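Local coordinates for Pdx2 protein (Plasmodium falciparum, PDB 2ABW) that hydrolyses glutamine to glutamate and ammonia as the glutaminase subunit of PLP synthase, the ammonia being channelled to Pdx1 for vitamin B6 biosynthesis, at residues E53-R58 with I100-N105; R59-A62 with T67-N70; N96-K101 with Y157-L162. One frame throughout, in Å; residues are numbered along the deposited sequence. Where two conformers were deposited one is given.

Contact 1 of 3, residues E53-R58 with I100-N105; sequences ESTTVR and IKLYSN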
ATOM      1  N   GLU A  53      -6.184  -5.218  -9.268  1.00 30.06           N
ATOM      2  CA  GLU A  53      -7.567  -4.766  -9.302  1.00 31.18           C
ATOM      3  C   GLU A  53      -8.231  -4.632  -7.945  1.00 28.21           C
ATOM      4  O   GLU A  53      -8.541  -5.647  -7.272  1.00 27.05           O
ATOM      5  CB  GLU A  53      -8.394  -5.795 -10.058  1.00 32.47           C
ATOM      6  CG  GLU A  53      -7.942  -5.888 -11.512  1.00 38.14           C
ATOM      7  CD  GLU A  53      -8.881  -6.672 -12.421  1.00 39.82           C
ATOM      8  OE1 GLU A  53      -9.974  -7.091 -11.963  1.00 51.63           O
ATOM      9  OE2 GLU A  53      -8.523  -6.907 -13.616  1.00 47.20           O
ATOM     10  N   SER A  54      -8.581  -3.394  -7.635  1.00 26.27           N
ATOM     11  CA  SER A  54      -9.175  -3.100  -6.336  1.00 25.30           C
ATOM     12  C   SER A  54     -10.457  -3.862  -6.124  1.00 23.82           C
ATOM     13  O   SER A  54     -10.753  -4.275  -5.039  1.00 23.12           O
ATOM     14  CB  SER A  54      -9.387  -1.617  -6.165  1.00 25.85           C
ATOM     15  OG  SER A  54     -10.244  -1.050  -7.163  1.00 26.26           O
ATOM     16  N   THR A  55     -11.307  -4.008  -7.154  1.00 23.32           N
ATOM     17  CA  THR A  55     -12.574  -4.653  -6.936  1.00 23.25           C
ATOM     18  C   THR A  55     -12.398  -6.127  -6.574  1.00 23.05           C
ATOM     19  O   THR A  55     -13.169  -6.694  -5.782  1.00 22.57           O
ATOM     20  CB  THR A  55     -13.554  -4.422  -8.085  0.60 24.31           C
ATOM     21  OG1 THR A  55     -13.971  -3.048  -8.054  0.60 24.49           O
ATOM     22  CG2 THR A  55     -14.720  -5.281  -7.908  0.60 22.63           C
ATOM     23  N   THR A  56     -11.404  -6.757  -7.176  1.00 23.60           N
ATOM     24  CA  THR A  56     -11.115  -8.156  -6.856  1.00 23.61           C
ATOM     25  C   THR A  56     -10.656  -8.370  -5.423  1.00 21.28           C
ATOM     26  O   THR A  56     -11.212  -9.209  -4.762  1.00 21.11           O
ATOM     27  CB  THR A  56     -10.008  -8.717  -7.752  1.00 24.91           C
ATOM     28  OG1 THR A  56     -10.424  -8.575  -9.117  1.00 26.68           O
ATOM     29  CG2 THR A  56      -9.780 -10.188  -7.445  1.00 27.29           C
ATOM     30  N   VAL A  57      -9.735  -7.575  -4.983  1.00 22.96           N
ATOM     31  CA  VAL A  57      -9.249  -7.672  -3.603  1.00 21.60           C
ATOM     32  C   VAL A  57     -10.401  -7.401  -2.651  1.00 21.92           C
ATOM     33  O   VAL A  57     -10.674  -8.135  -1.708  1.00 22.12           O
ATOM     34  CB  VAL A  57      -8.146  -6.709  -3.360  1.00 23.72           C
ATOM     35  CG1 VAL A  57      -7.883  -6.599  -1.862  1.00 23.83           C
ATOM     36  CG2 VAL A  57      -6.850  -7.041  -4.142  1.00 24.76           C
ATOM     37  N   ARG A  58     -11.224  -6.392  -2.948  1.00 21.28           N
ATOM     38  CA  ARG A  58     -12.344  -6.109  -2.039  1.00 20.90           C
ATOM     39  C   ARG A  58     -13.346  -7.231  -1.929  1.00 21.55           C
ATOM     40  O   ARG A  58     -13.859  -7.541  -0.884  1.00 22.01           O
ATOM     41  CB  ARG A  58     -13.073  -4.829  -2.493  1.00 21.08           C
ATOM     42  CG  ARG A  58     -14.225  -4.406  -1.632  1.00 20.55           C
ATOM     43  CD  ARG A  58     -13.828  -4.157  -0.154  1.00 22.59           C
ATOM     44  NE  ARG A  58     -14.960  -3.814   0.712  1.00 19.87           N
ATOM     45  CZ  ARG A  58     -15.793  -4.649   1.325  1.00 18.52           C
ATOM     46  NH1 ARG A  58     -15.680  -5.979   1.261  1.00 21.60           N
ATOM     47  NH2 ARG A  58     -16.735  -4.174   2.121  1.00 19.67           N
ATOM     48  N   ILE A 100     -13.809   3.620 -10.859  1.00 32.70           N
ATOM     49  CA  ILE A 100     -13.753   2.163 -10.671  0.50 35.72           C
ATOM     50  C   ILE A 100     -14.810   1.307 -11.433  0.50 36.79           C
ATOM     51  O   ILE A 100     -14.793   0.079 -11.347  0.50 37.33           O
ATOM     52  CB  ILE A 100     -13.657   1.800  -9.167  1.00 36.42           C
ATOM     53  CG1 ILE A 100     -14.496   2.714  -8.281  1.00 39.46           C
ATOM     54  CG2 ILE A 100     -12.146   1.965  -8.736  1.00 38.16           C
ATOM     55  CD1 ILE A 100     -14.804   2.231  -6.899  1.00 39.39           C
ATOM     56  N   LYS A 101     -15.680   1.955 -12.207  0.50 37.63           N
ATOM     57  CA  LYS A 101     -16.754   1.292 -13.051  0.50 38.45           C
ATOM     58  C   LYS A 101     -17.613   0.214 -12.403  1.00 38.75           C
ATOM     59  O   LYS A 101     -18.847   0.362 -12.427  1.00 38.55           O
ATOM     60  CB  LYS A 101     -16.263   0.732 -14.410  1.00 38.25           C
ATOM     61  CG  LYS A 101     -15.271   1.621 -15.125  1.00 39.39           C
ATOM     62  CD  LYS A 101     -14.770   0.956 -16.411  1.00 40.16           C
ATOM     63  CE  LYS A 101     -15.581   1.375 -17.563  1.00 40.45           C
ATOM     64  NZ  LYS A 101     -15.763   2.832 -17.592  1.00 40.27           N
ATOM     65  N   LEU A 102     -17.009  -0.839 -11.867  1.00 39.56           N
ATOM     66  CA  LEU A 102     -17.775  -1.976 -11.411  1.00 40.82           C
ATOM     67  C   LEU A 102     -18.534  -1.539 -10.222  1.00 41.83           C
ATOM     68  O   LEU A 102     -17.953  -1.120  -9.217  1.00 41.58           O
ATOM     69  CB  LEU A 102     -16.876  -3.156 -11.069  1.00 40.67           C
ATOM     70  CG  LEU A 102     -15.969  -3.654 -12.215  1.00 42.60           C
ATOM     71  CD1 LEU A 102     -14.972  -4.736 -11.682  1.00 43.76           C
ATOM     72  CD2 LEU A 102     -16.767  -4.183 -13.397  1.00 42.82           C
ATOM     73  N   TYR A 103     -19.854  -1.584 -10.335  1.00 43.77           N
ATOM     74  CA  TYR A 103     -20.654  -1.258  -9.181  1.00 45.11           C
ATOM     75  C   TYR A 103     -20.597  -2.380  -8.198  1.00 46.86           C
ATOM     76  O   TYR A 103     -20.853  -3.564  -8.513  1.00 48.80           O
ATOM     77  CB  TYR A 103     -22.097  -0.990  -9.503  1.00 44.46           C
ATOM     78  CG  TYR A 103     -22.340   0.397  -9.959  1.00 43.02           C
ATOM     79  CD1 TYR A 103     -22.097   0.754 -11.268  1.00 40.27           C
ATOM     80  CD2 TYR A 103     -22.861   1.354  -9.095  1.00 43.49           C
ATOM     81  CE1 TYR A 103     -22.339   2.020 -11.709  1.00 42.68           C
ATOM     82  CE2 TYR A 103     -23.147   2.646  -9.548  1.00 43.44           C
ATOM     83  CZ  TYR A 103     -22.870   2.972 -10.863  1.00 43.28           C
ATOM     84  OH  TYR A 103     -23.130   4.242 -11.358  1.00 43.63           O
ATOM     85  N   SER A 104     -20.416  -1.916  -6.986  1.00 47.92           N
ATOM     86  CA  SER A 104     -19.986  -2.709  -5.898  1.00 48.09           C
ATOM     87  C   SER A 104     -21.203  -3.099  -5.147  1.00 47.00           C
ATOM     88  O   SER A 104     -22.096  -2.290  -4.886  1.00 47.11           O
ATOM     89  CB  SER A 104     -19.069  -1.901  -4.977  1.00 48.78           C
ATOM     90  OG  SER A 104     -19.666  -1.732  -3.703  1.00 52.12           O
ATOM     91  N   ASN A 105     -21.203  -4.356  -4.767  1.00 45.80           N
ATOM     92  CA  ASN A 105     -22.195  -4.838  -3.861  1.00 45.51           C
ATOM     93  C   ASN A 105     -21.955  -4.224  -2.467  1.00 43.64           C
ATOM     94  O   ASN A 105     -22.784  -4.425  -1.581  1.00 44.28           O
ATOM     95  CB  ASN A 105     -22.171  -6.383  -3.868  1.00 46.43           C
ATOM     96  CG  ASN A 105     -20.773  -6.919  -4.037  1.00 48.68           C
ATOM     97  OD1 ASN A 105     -19.849  -6.290  -3.546  1.00 57.68           O
ATOM     98  ND2 ASN A 105     -20.588  -8.037  -4.754  1.00 48.71           N
TER
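Thr55 and Leu102 make a small apolar contact between the first turn of helix 54-60 and the irregular loop that follows strand 94-98. The methyl CD1 of Leu102 does most of the touching: it lies 3.8 Å from Thr55 CG2 and 3.9 Å from Thr55 CB, with the two side chains at a slant to each other. In the threonine, CG2 stands anti to the backbone N, while OG1 sits beside that N (chi1 -71°), which puts both branches near Leu102 CD1. Ser54, one residue before Thr55, brings OG to the branch methyl CG2 of Ile100, two residues before Leu102, at 3.9 Å. Thr55 and Ile100 each have a second conformer, so these distances hold for the one described. No hydrogen bond passes between the segments, and only 157 Å² is buried, so the loop leans on the helix through van der Waals contact alone. Ser54 and Thr55 are buried, whereas Leu102 is exposed. Glu53 takes the N-cap position, and its carbonyl O accepts from Val57 N at 3.2 Å in the first turn. Glu53 and Ser54 belong to the probable glutamine-binding site, and Ile100 lies close to Arg121 of the same site. Phe110 touches Ser54, Thr55 and Ile100 from the loop that leads to strand 115-120, while Ile91 and Leu92 of helix 88-92 pack against Ser54.

Contact 2 of 3, residues R59-A62 with T67-N70; sequences RCCA and TLYN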
ATOM      1  N   ARG A  59     -13.698  -7.846  -3.056  1.00 23.29           N
ATOM      2  CA  ARG A  59     -14.603  -8.994  -3.041  1.00 25.12           C
ATOM      3  C   ARG A  59     -14.017 -10.167  -2.237  1.00 23.92           C
ATOM      4  O   ARG A  59     -14.738 -10.862  -1.529  1.00 24.79           O
ATOM      5  CB  ARG A  59     -14.752  -9.427  -4.495  1.00 24.85           C
ATOM      6  CG  ARG A  59     -15.612 -10.598  -4.692  1.00 30.12           C
ATOM      7  CD  ARG A  59     -16.050 -10.627  -6.165  1.00 35.78           C
ATOM      8  NE  ARG A  59     -16.999  -9.544  -6.442  1.00 42.32           N
ATOM      9  CZ  ARG A  59     -17.118  -8.886  -7.596  1.00 44.82           C
ATOM     10  NH1 ARG A  59     -16.314  -9.136  -8.637  1.00 46.21           N
ATOM     11  NH2 ARG A  59     -18.070  -7.964  -7.709  1.00 47.64           N
ATOM     12  N   CYS A  60     -12.711 -10.348  -2.334  1.00 25.53           N
ATOM     13  CA  CYS A  60     -12.033 -11.388  -1.520  1.00 26.73           C
ATOM     14  C   CYS A  60     -12.228 -11.169   0.018  1.00 26.95           C
ATOM     15  O   CYS A  60     -12.246 -12.138   0.804  1.00 27.11           O
ATOM     16  CB  CYS A  60     -10.543 -11.421  -1.829  1.00 27.83           C
ATOM     17  SG  CYS A  60     -10.135 -12.075  -3.523  1.00 32.76           S
ATOM     18  N   CYS A  61     -12.350  -9.911   0.420  1.00 25.47           N
ATOM     19  CA  CYS A  61     -12.549  -9.562   1.815  1.00 25.53           C
ATOM     20  C   CYS A  61     -13.979  -9.581   2.262  1.00 26.00           C
ATOM     21  O   CYS A  61     -14.292  -9.385   3.425  1.00 26.68           O
ATOM     22  CB  CYS A  61     -11.930  -8.186   2.105  1.00 24.79           C
ATOM     23  SG  CYS A  61     -10.229  -8.081   1.826  1.00 23.51           S
ATOM     24  N   ALA A  62     -14.900  -9.878   1.337  1.00 26.38           N
ATOM     25  CA  ALA A  62     -16.323  -9.772   1.606  1.00 28.46           C
ATOM     26  C   ALA A  62     -16.950 -11.057   2.149  1.00 28.89           C
ATOM     27  O   ALA A  62     -18.133 -11.088   2.534  1.00 28.90           O
ATOM     28  CB  ALA A  62     -17.026  -9.421   0.335  1.00 29.42           C
ATOM     29  N   THR A  67     -16.365 -10.338   7.079  1.00 20.45           N
ATOM     30  CA  THR A  67     -15.606 -10.623   8.294  1.00 20.08           C
ATOM     31  C   THR A  67     -14.203 -10.023   8.160  1.00 19.53           C
ATOM     32  O   THR A  67     -13.724  -9.320   9.048  1.00 19.45           O
ATOM     33  CB  THR A  67     -15.553 -12.140   8.624  1.00 21.39           C
ATOM     34  OG1 THR A  67     -16.868 -12.549   9.083  1.00 24.07           O
ATOM     35  CG2 THR A  67     -14.551 -12.440   9.685  1.00 22.47           C
ATOM     36  N   LEU A  68     -13.547 -10.310   7.056  1.00 18.22           N
ATOM     37  CA  LEU A  68     -12.110  -9.796   6.908  1.00 17.26           C
ATOM     38  C   LEU A  68     -12.114  -8.316   6.671  1.00 16.82           C
ATOM     39  O   LEU A  68     -11.234  -7.609   7.183  1.00 15.89           O
ATOM     40  CB  LEU A  68     -11.365 -10.529   5.787  1.00 17.59           C
ATOM     41  CG  LEU A  68      -9.927 -10.270   5.598  1.00 17.98           C
ATOM     42  CD1 LEU A  68      -9.097 -10.510   6.870  1.00 17.18           C
ATOM     43  CD2 LEU A  68      -9.345 -11.096   4.376  1.00 20.31           C
ATOM     44  N   TYR A  69     -13.041  -7.774   5.879  1.00 15.15           N
ATOM     45  CA  TYR A  69     -13.157  -6.333   5.654  1.00 15.75           C
ATOM     46  C   TYR A  69     -13.226  -5.628   7.027  1.00 15.54           C
ATOM     47  O   TYR A  69     -12.483  -4.707   7.338  1.00 16.77           O
ATOM     48  CB  TYR A  69     -14.399  -6.000   4.878  1.00 17.28           C
ATOM     49  CG  TYR A  69     -14.624  -4.545   4.744  1.00 13.68           C
ATOM     50  CD1 TYR A  69     -13.923  -3.751   3.844  1.00 16.11           C
ATOM     51  CD2 TYR A  69     -15.513  -3.907   5.567  1.00 16.46           C
ATOM     52  CE1 TYR A  69     -14.116  -2.376   3.723  1.00 16.47           C
ATOM     53  CE2 TYR A  69     -15.653  -2.497   5.515  1.00 16.44           C
ATOM     54  CZ  TYR A  69     -15.022  -1.751   4.581  1.00 16.40           C
ATOM     55  OH  TYR A  69     -15.167  -0.366   4.524  1.00 16.76           O
ATOM     56  N   ASN A  70     -14.149  -6.088   7.865  1.00 15.65           N
ATOM     57  CA  ASN A  70     -14.345  -5.394   9.195  1.00 15.90           C
ATOM     58  C   ASN A  70     -13.070  -5.540  10.029  1.00 15.87           C
ATOM     59  O   ASN A  70     -12.672  -4.575  10.693  1.00 16.29           O
ATOM     60  CB  ASN A  70     -15.474  -5.983   9.905  1.00 15.13           C
ATOM     61  CG  ASN A  70     -16.826  -5.705   9.219  1.00 16.59           C
ATOM     62  OD1 ASN A  70     -16.965  -4.694   8.631  1.00 22.60           O
ATOM     63  ND2 ASN A  70     -17.793  -6.565   9.406  1.00 21.99           N
TER
HETATM   64  O   HOH W   1     -14.183 -12.383   5.121  1.00 27.17           O
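Cys61 meets Leu68 and Tyr69 where the chain near the end of helix 54-60 lies against the second turn of helix 63-77. Before it, the carbonyl O of Arg59 accepts from Ala62 N at 3.0 Å, tightening the chain here. Cys60 follows and turns its side chain to Leu11. Cys61 then carries the contact through both its backbone and its side chain. Its carbonyl O takes a hydrogen bond from Tyr69 N at 3.2 Å, moderately bent at 146° and with the donor tilted 19° from the carbonyl plane. A water accepts from Leu68 N at 2.9 Å and gives a weak, long bond to the same Cys61 O, which therefore has two donors, one direct and one through solvent. Beside this polar link, Cys61 SG lies 4.0 Å from Leu68 CD2. The sulfur stands next to its own backbone N (chi1 -61°), directed at the leucine methyl, and Cys61 CB packs 4.3 Å from Tyr69 CB. The tyrosine ring heads elsewhere: Arg58 makes a cation-pi contact with it, and its OH bonds to Ser111 O. Ala62 ends the segment with its methyl pointing away, against Phe106. These are two successive helices joined by a very short connection, with the backbone bond from Tyr69 N to Cys61 O tying them together, within the glutaminase domain.

Contact 3 of 3, residues N96-K101 with Y157-L162; sequences NVENIK and YIREIL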
ATOM      1  N   ASN A  96     -11.838   8.828  -1.333  1.00 17.90           N
ATOM      2  CA  ASN A  96     -12.694   8.942  -2.476  1.00 18.83           C
ATOM      3  C   ASN A  96     -12.069   8.160  -3.606  1.00 19.42           C
ATOM      4  O   ASN A  96     -10.884   8.387  -3.953  1.00 19.11           O
ATOM      5  CB  ASN A  96     -12.882  10.395  -2.889  1.00 19.19           C
ATOM      6  CG  ASN A  96     -13.489  11.230  -1.823  1.00 19.65           C
ATOM      7  OD1 ASN A  96     -14.561  10.865  -1.228  1.00 25.17           O
ATOM      8  ND2 ASN A  96     -12.852  12.382  -1.556  1.00 23.53           N
ATOM      9  N   VAL A  97     -12.782   7.202  -4.160  1.00 20.66           N
ATOM     10  CA  VAL A  97     -12.373   6.457  -5.317  1.00 20.57           C
ATOM     11  C   VAL A  97     -13.167   6.848  -6.517  1.00 23.81           C
ATOM     12  O   VAL A  97     -14.408   6.746  -6.467  1.00 23.11           O
ATOM     13  CB  VAL A  97     -12.353   4.918  -5.011  1.00 22.70           C
ATOM     14  CG1 VAL A  97     -11.923   4.164  -6.234  1.00 25.02           C
ATOM     15  CG2 VAL A  97     -11.474   4.539  -3.706  1.00 19.74           C
ATOM     16  N   GLU A  98     -12.480   7.164  -7.617  1.00 22.07           N
ATOM     17  CA  GLU A  98     -13.121   7.554  -8.886  1.00 23.36           C
ATOM     18  C   GLU A  98     -12.784   6.603 -10.024  1.00 24.85           C
ATOM     19  O   GLU A  98     -11.697   6.033 -10.128  1.00 23.52           O
ATOM     20  CB  GLU A  98     -12.698   8.961  -9.252  1.00 21.67           C
ATOM     21  CG  GLU A  98     -13.141   9.958  -8.195  1.00 22.41           C
ATOM     22  CD  GLU A  98     -12.743  11.414  -8.464  1.00 24.58           C
ATOM     23  OE1 GLU A  98     -11.826  11.646  -9.250  1.00 24.74           O
ATOM     24  OE2 GLU A  98     -13.312  12.317  -7.820  1.00 23.13           O
ATOM     25  N   ASN A  99     -13.762   6.412 -10.892  1.00 27.71           N
ATOM     26  CA  ASN A  99     -13.564   5.655 -12.127  1.00 30.62           C
ATOM     27  C   ASN A  99     -13.339   4.162 -11.975  1.00 31.28           C
ATOM     28  O   ASN A  99     -12.765   3.517 -12.877  1.00 30.80           O
ATOM     29  CB  ASN A  99     -12.460   6.277 -12.988  1.00 30.29           C
ATOM     30  CG  ASN A  99     -12.507   5.804 -14.431  1.00 33.68           C
ATOM     31  OD1 ASN A  99     -13.584   5.731 -15.051  1.00 40.02           O
ATOM     32  ND2 ASN A  99     -11.341   5.480 -14.980  1.00 35.98           N
ATOM     33  N   ILE A 100     -13.809   3.620 -10.859  1.00 32.70           N
ATOM     34  CA  ILE A 100     -13.753   2.163 -10.671  0.50 35.72           C
ATOM     35  C   ILE A 100     -14.810   1.307 -11.433  0.50 36.79           C
ATOM     36  O   ILE A 100     -14.793   0.079 -11.347  0.50 37.33           O
ATOM     37  CB  ILE A 100     -13.657   1.800  -9.167  1.00 36.42           C
ATOM     38  CG1 ILE A 100     -14.496   2.714  -8.281  1.00 39.46           C
ATOM     39  CG2 ILE A 100     -12.146   1.965  -8.736  1.00 38.16           C
ATOM     40  CD1 ILE A 100     -14.804   2.231  -6.899  1.00 39.39           C
ATOM     41  N   LYS A 101     -15.680   1.955 -12.207  0.50 37.63           N
ATOM     42  CA  LYS A 101     -16.754   1.292 -13.051  0.50 38.45           C
ATOM     43  C   LYS A 101     -17.613   0.214 -12.403  1.00 38.75           C
ATOM     44  O   LYS A 101     -18.847   0.362 -12.427  1.00 38.55           O
ATOM     45  CB  LYS A 101     -16.263   0.732 -14.410  1.00 38.25           C
ATOM     46  CG  LYS A 101     -15.271   1.621 -15.125  1.00 39.39           C
ATOM     47  CD  LYS A 101     -14.770   0.956 -16.411  1.00 40.16           C
ATOM     48  CE  LYS A 101     -15.581   1.375 -17.563  1.00 40.45           C
ATOM     49  NZ  LYS A 101     -15.763   2.832 -17.592  1.00 40.27           N
ATOM     50  N   TYR A 157      -4.162   7.218 -10.223  1.00 17.87           N
ATOM     51  CA  TYR A 157      -3.792   8.621 -10.164  1.00 18.21           C
ATOM     52  C   TYR A 157      -4.369   9.274  -8.956  1.00 17.67           C
ATOM     53  O   TYR A 157      -5.565   9.358  -8.758  1.00 15.18           O
ATOM     54  CB  TYR A 157      -4.253   9.312 -11.437  1.00 20.42           C
ATOM     55  CG  TYR A 157      -4.000  10.784 -11.463  1.00 19.82           C
ATOM     56  CD1 TYR A 157      -2.725  11.290 -11.669  1.00 26.92           C
ATOM     57  CD2 TYR A 157      -5.027  11.670 -11.350  1.00 23.57           C
ATOM     58  CE1 TYR A 157      -2.506  12.671 -11.714  1.00 27.07           C
ATOM     59  CE2 TYR A 157      -4.810  13.038 -11.390  1.00 25.14           C
ATOM     60  CZ  TYR A 157      -3.557  13.508 -11.543  1.00 27.78           C
ATOM     61  OH  TYR A 157      -3.373  14.881 -11.600  1.00 31.66           O
ATOM     62  N   ILE A 158      -3.502   9.888  -8.148  1.00 16.58           N
ATOM     63  CA  ILE A 158      -3.920  10.614  -6.961  1.00 16.34           C
ATOM     64  C   ILE A 158      -4.269  12.049  -7.335  1.00 17.56           C
ATOM     65  O   ILE A 158      -3.362  12.887  -7.595  1.00 17.68           O
ATOM     66  CB  ILE A 158      -2.828  10.548  -5.894  1.00 16.48           C
ATOM     67  CG1 ILE A 158      -2.606   9.106  -5.465  1.00 16.16           C
ATOM     68  CG2 ILE A 158      -3.179  11.454  -4.748  1.00 17.79           C
ATOM     69  CD1 ILE A 158      -1.383   8.788  -4.506  1.00 17.77           C
ATOM     70  N   ARG A 159      -5.552  12.352  -7.410  1.00 15.75           N
ATOM     71  CA  ARG A 159      -6.050  13.574  -7.926  1.00 16.61           C
ATOM     72  C   ARG A 159      -6.079  14.641  -6.854  1.00 15.94           C
ATOM     73  O   ARG A 159      -5.957  15.845  -7.181  1.00 16.58           O
ATOM     74  CB  ARG A 159      -7.409  13.393  -8.503  1.00 16.75           C
ATOM     75  CG  ARG A 159      -7.969  14.631  -9.236  1.00 19.23           C
ATOM     76  CD  ARG A 159      -9.255  14.331  -9.970  1.00 19.10           C
ATOM     77  NE  ARG A 159     -10.410  14.122  -9.110  1.00 18.65           N
ATOM     78  CZ  ARG A 159     -11.044  15.093  -8.463  1.00 21.13           C
ATOM     79  NH1 ARG A 159     -10.595  16.333  -8.442  1.00 22.31           N
ATOM     80  NH2 ARG A 159     -12.054  14.790  -7.705  1.00 21.45           N
ATOM     81  N   GLU A 160      -6.380  14.273  -5.612  1.00 15.15           N
ATOM     82  CA  GLU A 160      -6.537  15.264  -4.527  1.00 15.16           C
ATOM     83  C   GLU A 160      -5.903  14.741  -3.225  1.00 16.64           C
ATOM     84  O   GLU A 160      -6.164  13.608  -2.844  1.00 17.90           O
ATOM     85  CB  GLU A 160      -8.006  15.532  -4.239  1.00 16.79           C
ATOM     86  CG  GLU A 160      -8.815  16.036  -5.424  1.00 13.72           C
ATOM     87  CD  GLU A 160     -10.299  16.284  -5.106  1.00 17.85           C
ATOM     88  OE1 GLU A 160     -10.861  15.459  -4.314  1.00 17.53           O
ATOM     89  OE2 GLU A 160     -10.824  17.303  -5.599  1.00 19.76           O
ATOM     90  N   ILE A 161      -5.246  15.644  -2.504  1.00 16.60           N
ATOM     91  CA  ILE A 161      -4.878  15.447  -1.096  1.00 17.43           C
ATOM     92  C   ILE A 161      -5.961  16.191  -0.303  1.00 17.83           C
ATOM     93  O   ILE A 161      -6.217  17.379  -0.579  1.00 19.87           O
ATOM     94  CB  ILE A 161      -3.505  16.012  -0.819  1.00 18.95           C
ATOM     95  CG1 ILE A 161      -2.424  15.331  -1.671  1.00 22.39           C
ATOM     96  CG2 ILE A 161      -3.115  15.901   0.659  1.00 17.92           C
ATOM     97  CD1 ILE A 161      -2.347  13.810  -1.589  1.00 21.57           C
ATOM     98  N   LEU A 162      -6.486  15.536   0.736  1.00 18.63           N
ATOM     99  CA  LEU A 162      -7.689  16.036   1.412  1.00 19.71           C
ATOM    100  C   LEU A 162      -7.436  16.446   2.864  1.00 22.01           C
ATOM    101  O   LEU A 162      -8.363  16.877   3.557  1.00 24.99           O
ATOM    102  CB  LEU A 162      -8.820  15.054   1.308  1.00 19.60           C
ATOM    103  CG  LEU A 162      -9.285  14.669  -0.088  1.00 19.00           C
ATOM    104  CD1 LEU A 162     -10.249  13.520  -0.075  1.00 21.98           C
ATOM    105  CD2 LEU A 162      -9.797  15.866  -0.881  1.00 20.68           C
TER
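Glu98 and Arg159 join the two outer strands of a three-stranded sheet by a side-on, bidentate salt bridge. Arg159 NE donates to Glu98 OE1 at 2.9 Å and NH2 to OE2 at 2.8 Å, both nearly straight, each oxygen being met on its syn side. Carboxylate and guanidinium lie nearly coplanar, 9° apart, and the twin bonds hold both groups against rotation. The arginine chain bends at chi3 (72°) to present this edge. Its remaining nitrogen, NH1, reaches Glu160 OE2 at 3.0 Å through a weak, bent bond, while Glu160 CG lies over one guanidinium face. With two carboxylates about it, the guanidinium should partly offset the repulsion between them. Glu160 OE1 is hydrogen-bonded to Thr118 OG1, which also accepts from Asn96 ND2. That amide nitrogen also makes an unusually short, doubtful approach to Leu162 CD1. Strand 115-120 runs between the partners, pairing with Asn96 and Glu98 through Ile117 and Ile119, with Arg121 just beyond the strand also bonding Glu98, so the side chains bridge over it. Two residues, Arg159 and Glu160, stand opposite the single Thr118 of the middle strand, which makes a classic beta bulge, and the salt-bridge network spans the sheet at the surface.

In the fold
Along the chain, contact 2 is nested within the loop that contact 1 closes, and contact 3 opens on the stretch where contact 1 ends, sharing Ile100 and Lys101. Contacts 1 and 2 both use helix 54-60, with centres about 12 Å apart, and touch directly where Arg58 packs on Tyr69. The centres of contacts 1 and 3 are about 14 Å apart; those of contacts 2 and 3 are about 21 Å apart, and these two do not touch. Contact 1 includes Glu53 and Ser54 of the probable glutamine site, and contacts 1 and 3 lie near its Arg121, whose side chain is about 4 Å from that of Ile100 and about 7 Å from that of Glu98; contact 2 lies farther off.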